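Local coordinates for 70 kDa protein (Xanthomonas sp., PDB 4B2N), which cleaves rubber (polyisoprene) oxidatively as a processive dioxygenase of the c-type cytochrome class, carrying two covalently bound haems, at residues Arg442-Ser456 with Asn481-Trp495. Residues are numbered along the deposited sequence; the frame is centred on the assembly and turned at random.
Sequences RRAWNSGWWAYNNLS and NNGGPIYSPLGPNIW
Trp495 sets the edge of its indole against the face of Trp445 in a T-shaped pair. The six-membered ring centroids lie 5.0 Å apart and the planes stand at 82°. Trp495 CB, placed by the backbone, lies over the five-membered ring of Trp445 in a CH-pi contact. A chi1 of -168° swings the indole away from the Trp495 N, and its CE3 edge meets the same face. Trp450 CB packs on the opposite face, so the Trp445 indole is sandwiched. Its pyrrole N-H is used as well: NE1 donates to Asn493 O at 2.9 Å, with the acceptor in the ring plane.

Asn493 is gripped at three points. Besides that carbonyl, its N bonds to Ala451 O, and its ND2 reaches Trp450 O at 3.0 Å. The amide stands nearly perpendicular to the Tyr452 ring, whose CD1 touches Asn493 CB. Asn493 also centres an inverse gamma turn.

At the end of helix 439-446, Asn446 serves the loop twice. Its OD1 accepts from Trp495 N at 3.0 Å, and its backbone O takes the N-H of Gly491. Gly491 CA lies 3.6 Å from Asn453 CA and makes a CA-H...O contact with Ala451 O.

At the other end of the loop, Asn481 lays its amide against the helix, with ND2 3.5 Å from Ala444 CB. One water donates to both its OD1 and Ser447 OG. ND2 is hydrogen-bonded to Glu275 OE1. Helix 467-481 ends in a Schellman motif with Gly483 at C-prime.

Phe301 and Arg432, which bind one of the two haems, lie beside Trp495. The contact is a loop packed over a helix C-terminus, with Trp495 reaching toward the surroundings of a c-type haem, about 7 Å from its side chain.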
loop_
_atom_site.group_PDB
_atom_site.type_symbol
_atom_site.label_atom_id
_atom_site.label_comp_id
_atom_site.label_asym_id
_atom_site.label_seq_id
_atom_site.Cartn_x
_atom_site.Cartn_y
_atom_site.Cartn_z
ATOM N N ARG A 442 18.532 -2.837 -7.984
ATOM C CA ARG A 442 18.585 -3.618 -6.758
ATOM C C ARG A 442 19.937 -3.458 -6.078
ATOM O O ARG A 442 20.018 -3.364 -4.863
ATOM C CB ARG A 442 18.215 -5.095 -7.012
ATOM C CG ARG A 442 16.747 -5.241 -7.362
ATOM C CD ARG A 442 16.302 -6.693 -7.473
ATOM N NE ARG A 442 17.250 -7.494 -8.239
ATOM C CZ ARG A 442 17.213 -7.643 -9.549
ATOM N NH1 ARG A 442 16.288 -7.044 -10.255
ATOM N NH2 ARG A 442 18.123 -8.378 -10.160
ATOM N N ARG A 443 21.001 -3.359 -6.865
ATOM C CA ARG A 443 22.311 -3.232 -6.243
ATOM C C ARG A 443 22.479 -1.865 -5.543
ATOM O O ARG A 443 23.158 -1.837 -4.509
ATOM C CB ARG A 443 23.436 -3.402 -7.246
ATOM C CG ARG A 443 23.716 -4.854 -7.560
ATOM C CD ARG A 443 24.924 -4.938 -8.511
ATOM N NE ARG A 443 25.160 -6.359 -8.772
ATOM C CZ ARG A 443 26.371 -6.935 -8.843
ATOM N NH1 ARG A 443 27.494 -6.222 -8.674
ATOM N NH2 ARG A 443 26.459 -8.280 -9.019
ATOM N N ALA A 444 21.922 -0.800 -6.121
ATOM C CA ALA A 444 21.948 0.517 -5.490
ATOM C C ALA A 444 21.265 0.489 -4.089
ATOM O O ALA A 444 21.707 1.096 -3.110
ATOM C CB ALA A 444 21.194 1.515 -6.351
ATOM N N TRP A 445 20.092 -0.148 -4.063
ATOM C CA TRP A 445 19.357 -0.371 -2.840
ATOM C C TRP A 445 20.146 -1.238 -1.845
ATOM O O TRP A 445 20.271 -0.896 -0.645
ATOM C CB TRP A 445 18.038 -1.080 -3.227
ATOM C CG TRP A 445 17.266 -1.501 -2.021
ATOM C CD1 TRP A 445 17.500 -2.608 -1.218
ATOM C CD2 TRP A 445 16.128 -0.825 -1.448
ATOM N NE1 TRP A 445 16.565 -2.671 -0.197
ATOM C CE2 TRP A 445 15.717 -1.610 -0.296
ATOM C CE3 TRP A 445 15.410 0.345 -1.779
ATOM C CZ2 TRP A 445 14.640 -1.232 0.527
ATOM C CZ3 TRP A 445 14.297 0.696 -0.961
ATOM C CH2 TRP A 445 13.917 -0.094 0.150
ATOM N N ASN A 446 20.586 -2.426 -2.311
ATOM C CA ASN A 446 21.288 -3.435 -1.512
ATOM C C ASN A 446 22.551 -2.928 -0.830
ATOM O O ASN A 446 22.981 -3.467 0.190
ATOM C CB ASN A 446 21.661 -4.615 -2.402
ATOM C CG ASN A 446 20.445 -5.414 -2.823
ATOM O OD1 ASN A 446 19.358 -5.216 -2.245
ATOM N ND2 ASN A 446 20.598 -6.331 -3.802
ATOM N N SER A 447 23.178 -1.920 -1.414
ATOM C CA SER A 447 24.449 -1.425 -0.939
ATOM C C SER A 447 24.276 -0.133 -0.135
ATOM O O SER A 447 25.186 0.687 -0.126
ATOM C CB SER A 447 25.394 -1.152 -2.157
ATOM O OG SER A 447 24.807 -0.157 -3.008
ATOM N N GLY A 448 23.130 0.091 0.530
ATOM C CA GLY A 448 23.064 1.332 1.324
ATOM C C GLY A 448 22.106 1.274 2.498
ATOM O O GLY A 448 21.697 0.204 2.949
ATOM N N TRP A 449 21.653 2.438 2.915
ATOM C CA TRP A 449 20.837 2.544 4.120
ATOM C C TRP A 449 19.519 1.772 3.934
ATOM O O TRP A 449 19.030 1.093 4.847
ATOM C CB TRP A 449 20.627 4.079 4.370
ATOM C CG TRP A 449 19.682 4.339 5.514
ATOM C CD1 TRP A 449 19.985 4.504 6.872
ATOM C CD2 TRP A 449 18.232 4.431 5.410
ATOM N NE1 TRP A 449 18.835 4.691 7.605
ATOM C CE2 TRP A 449 17.729 4.666 6.763
ATOM C CE3 TRP A 449 17.297 4.298 4.345
ATOM C CZ2 TRP A 449 16.352 4.778 7.031
ATOM C CZ3 TRP A 449 15.947 4.447 4.616
ATOM C CH2 TRP A 449 15.471 4.651 5.947
ATOM N N TRP A 450 18.953 1.814 2.744
ATOM C CA TRP A 450 17.698 1.127 2.497
ATOM C C TRP A 450 17.787 -0.338 2.834
ATOM O O TRP A 450 16.830 -0.906 3.404
ATOM C CB TRP A 450 17.290 1.353 1.039
ATOM C CG TRP A 450 17.055 2.810 0.822
ATOM C CD1 TRP A 450 17.944 3.748 0.310
ATOM C CD2 TRP A 450 15.838 3.563 1.188
ATOM N NE1 TRP A 450 17.373 4.997 0.362
ATOM C CE2 TRP A 450 16.108 4.940 0.882
ATOM C CE3 TRP A 450 14.583 3.200 1.683
ATOM C CZ2 TRP A 450 15.120 5.936 1.040
ATOM C CZ3 TRP A 450 13.618 4.157 1.846
ATOM C CH2 TRP A 450 13.889 5.520 1.560
ATOM N N ALA A 451 18.955 -0.944 2.543
ATOM C CA ALA A 451 19.113 -2.382 2.812
ATOM C C ALA A 451 19.697 -2.579 4.219
ATOM O O ALA A 451 20.128 -3.663 4.504
ATOM C CB ALA A 451 19.996 -3.102 1.723
ATOM N N TYR A 452 19.693 -1.543 5.069
ATOM C CA TYR A 452 20.317 -1.634 6.411
ATOM C C TYR A 452 21.785 -2.099 6.325
ATOM O O TYR A 452 22.192 -3.119 6.982
ATOM C CB TYR A 452 19.573 -2.655 7.309
ATOM C CG TYR A 452 18.200 -2.304 7.770
ATOM C CD1 TYR A 452 17.112 -2.263 6.871
ATOM C CD2 TYR A 452 17.965 -2.039 9.117
ATOM C CE1 TYR A 452 15.812 -2.011 7.321
ATOM C CE2 TYR A 452 16.651 -1.797 9.603
ATOM C CZ TYR A 452 15.605 -1.781 8.694
ATOM O OH TYR A 452 14.367 -1.495 9.169
ATOM N N ASN A 453 22.530 -1.487 5.428
ATOM C CA ASN A 453 23.954 -1.791 5.286
ATOM C C ASN A 453 24.722 -1.374 6.524
ATOM O O ASN A 453 25.858 -1.709 6.653
ATOM C CB ASN A 453 24.581 -1.294 3.943
ATOM C CG ASN A 453 25.013 0.175 3.961
ATOM O OD1 ASN A 453 24.439 1.001 4.700
ATOM N ND2 ASN A 453 25.986 0.526 3.107
ATOM N N ASN A 454 24.086 -0.695 7.464
ATOM C CA ASN A 454 24.766 -0.465 8.742
ATOM C C ASN A 454 24.965 -1.773 9.531
ATOM O O ASN A 454 25.748 -1.793 10.487
ATOM C CB ASN A 454 24.047 0.578 9.583
ATOM C CG ASN A 454 22.649 0.139 9.980
ATOM O OD1 ASN A 454 22.274 0.258 11.154
ATOM N ND2 ASN A 454 21.872 -0.372 9.017
ATOM N N LEU A 455 24.305 -2.856 9.123
ATOM C CA LEU A 455 24.482 -4.146 9.755
ATOM C C LEU A 455 25.618 -4.984 9.124
ATOM O O LEU A 455 25.852 -6.148 9.515
ATOM C CB LEU A 455 23.173 -4.949 9.700
ATOM C CG LEU A 455 21.966 -4.178 10.185
ATOM C CD1 LEU A 455 20.774 -5.106 10.071
ATOM C CD2 LEU A 455 22.176 -3.701 11.640
ATOM N N SER A 456 26.275 -4.424 8.117
ATOM C CA SER A 456 27.436 -5.090 7.527
ATOM C C SER A 456 28.588 -5.111 8.510
ATOM O O SER A 456 28.743 -4.151 9.258
ATOM C CB SER A 456 27.928 -4.262 6.342
ATOM O OG SER A 456 29.118 -4.836 5.816
ATOM N N ASN A 481 27.150 -1.136 -8.979
ATOM C CA ASN A 481 25.790 -1.382 -9.517
ATOM C C ASN A 481 25.805 -2.039 -10.921
ATOM O O ASN A 481 24.903 -2.853 -11.293
ATOM C CB ASN A 481 25.007 -0.066 -9.563
ATOM C CG ASN A 481 24.729 0.485 -8.174
ATOM O OD1 ASN A 481 24.926 -0.208 -7.171
ATOM N ND2 ASN A 481 24.237 1.747 -8.122
ATOM N N ASN A 482 26.888 -1.765 -11.654
ATOM C CA ASN A 482 27.040 -2.260 -13.023
ATOM C C ASN A 482 28.011 -3.441 -13.069
ATOM O O ASN A 482 28.609 -3.732 -14.109
ATOM C CB ASN A 482 27.454 -1.094 -13.954
ATOM C CG ASN A 482 26.325 -0.018 -14.123
ATOM O OD1 ASN A 482 26.111 0.982 -13.296
ATOM N ND2 ASN A 482 25.575 -0.219 -15.192
ATOM N N GLY A 483 28.207 -4.132 -11.952
ATOM C CA GLY A 483 28.963 -5.410 -11.972
ATOM C C GLY A 483 30.414 -5.352 -11.568
ATOM O O GLY A 483 31.104 -6.373 -11.588
ATOM N N GLY A 484 30.875 -4.164 -11.182
ATOM C CA GLY A 484 32.227 -3.928 -10.701
ATOM C C GLY A 484 32.450 -4.301 -9.231
ATOM O O GLY A 484 31.560 -4.896 -8.586
ATOM N N PRO A 485 33.626 -3.943 -8.684
ATOM C CA PRO A 485 33.966 -4.243 -7.300
ATOM C C PRO A 485 32.999 -3.586 -6.317
ATOM O O PRO A 485 32.410 -2.497 -6.587
ATOM C CB PRO A 485 35.345 -3.609 -7.112
ATOM C CG PRO A 485 35.917 -3.575 -8.482
ATOM C CD PRO A 485 34.764 -3.375 -9.426
ATOM N N ILE A 486 32.865 -4.268 -5.196
ATOM C CA ILE A 486 32.081 -3.790 -4.062
ATOM C C ILE A 486 32.654 -2.472 -3.626
ATOM O O ILE A 486 33.893 -2.282 -3.608
ATOM C CB ILE A 486 32.126 -4.808 -2.935
ATOM C CG1 ILE A 486 31.214 -5.981 -3.345
ATOM C CG2 ILE A 486 31.703 -4.142 -1.620
ATOM C CD1 ILE A 486 31.407 -7.235 -2.508
ATOM N N TYR A 487 31.791 -1.492 -3.367
ATOM C CA TYR A 487 32.327 -0.277 -2.790
ATOM C C TYR A 487 31.629 -0.138 -1.416
ATOM O O TYR A 487 32.213 -0.412 -0.363
ATOM C CB TYR A 487 32.012 0.925 -3.695
ATOM C CG TYR A 487 32.486 2.231 -3.113
ATOM C CD1 TYR A 487 33.865 2.482 -2.983
ATOM C CD2 TYR A 487 31.598 3.194 -2.646
ATOM C CE1 TYR A 487 34.341 3.689 -2.460
ATOM C CE2 TYR A 487 32.083 4.393 -2.094
ATOM C CZ TYR A 487 33.437 4.625 -2.028
ATOM O OH TYR A 487 33.959 5.788 -1.500
ATOM N N SER A 488 30.387 0.301 -1.431
ATOM C CA SER A 488 29.609 0.398 -0.169
ATOM C C SER A 488 29.245 -0.986 0.345
ATOM O O SER A 488 28.898 -1.888 -0.433
ATOM C CB SER A 488 28.318 1.157 -0.406
ATOM O OG SER A 488 28.543 2.437 -0.986
ATOM N N PRO A 489 29.277 -1.179 1.654
ATOM C CA PRO A 489 28.906 -2.563 2.009
ATOM C C PRO A 489 27.414 -2.886 1.715
ATOM O O PRO A 489 26.544 -1.972 1.679
ATOM C CB PRO A 489 29.196 -2.639 3.487
ATOM C CG PRO A 489 29.283 -1.208 3.982
ATOM C CD PRO A 489 29.561 -0.313 2.803
ATOM N N LEU A 490 27.163 -4.162 1.517
ATOM C CA LEU A 490 25.810 -4.663 1.327
ATOM C C LEU A 490 25.106 -4.883 2.667
ATOM O O LEU A 490 25.727 -5.283 3.634
ATOM C CB LEU A 490 25.794 -5.942 0.574
ATOM C CG LEU A 490 26.539 -5.919 -0.757
ATOM C CD1 LEU A 490 26.157 -7.184 -1.474
ATOM C CD2 LEU A 490 26.187 -4.747 -1.636
ATOM N N GLY A 491 23.796 -4.654 2.710
ATOM C CA GLY A 491 23.044 -5.005 3.925
ATOM C C GLY A 491 22.171 -6.230 3.742
ATOM O O GLY A 491 22.033 -6.721 2.593
ATOM N N PRO A 492 21.510 -6.676 4.821
ATOM C CA PRO A 492 20.717 -7.922 4.762
ATOM C C PRO A 492 19.301 -7.668 4.218
ATOM O O PRO A 492 18.675 -8.634 3.790
ATOM C CB PRO A 492 20.747 -8.404 6.206
ATOM C CG PRO A 492 20.798 -7.114 7.005
ATOM C CD PRO A 492 21.686 -6.232 6.208
ATOM N N ASN A 493 18.845 -6.412 4.180
ATOM C CA ASN A 493 17.460 -6.052 3.754
ATOM C C ASN A 493 17.418 -5.841 2.267
ATOM O O ASN A 493 17.093 -4.767 1.728
ATOM C CB ASN A 493 16.894 -4.830 4.514
ATOM C CG ASN A 493 15.432 -4.557 4.175
ATOM O OD1 ASN A 493 14.600 -5.495 4.066
ATOM N ND2 ASN A 493 15.115 -3.276 3.904
ATOM N N ILE A 494 17.715 -6.931 1.593
ATOM C CA ILE A 494 17.912 -7.008 0.162
ATOM C C ILE A 494 16.568 -6.848 -0.536
ATOM O O ILE A 494 15.594 -7.520 -0.152
ATOM C CB ILE A 494 18.374 -8.476 -0.178
ATOM C CG1 ILE A 494 19.765 -8.702 0.363
ATOM C CG2 ILE A 494 18.382 -8.682 -1.687
ATOM C CD1 ILE A 494 20.718 -7.589 -0.049
ATOM N N TRP A 495 16.516 -6.058 -1.612
ATOM C CA TRP A 495 15.325 -6.047 -2.474
ATOM C C TRP A 495 15.375 -7.301 -3.351
ATOM O O TRP A 495 16.185 -7.339 -4.266
ATOM C CB TRP A 495 15.356 -4.829 -3.377
ATOM C CG TRP A 495 13.997 -4.642 -4.047
ATOM C CD1 TRP A 495 13.384 -5.454 -5.036
ATOM C CD2 TRP A 495 12.984 -3.640 -3.693
ATOM N NE1 TRP A 495 12.111 -5.003 -5.304
ATOM C CE2 TRP A 495 11.802 -3.928 -4.524
ATOM C CE3 TRP A 495 12.930 -2.563 -2.782
ATOM C CZ2 TRP A 495 10.668 -3.157 -4.459
ATOM C CZ3 TRP A 495 11.747 -1.806 -2.705
ATOM C CH2 TRP A 495 10.659 -2.072 -3.548
HETATM O O HOH W 1 29.988 -7.240 -8.654
HETATM O O HOH W 2 18.799 -8.084 -5.066
HETATM O O HOH W 3 26.396 0.960 -4.936
HETATM O O HOH W 4 28.046 -6.391 4.183
#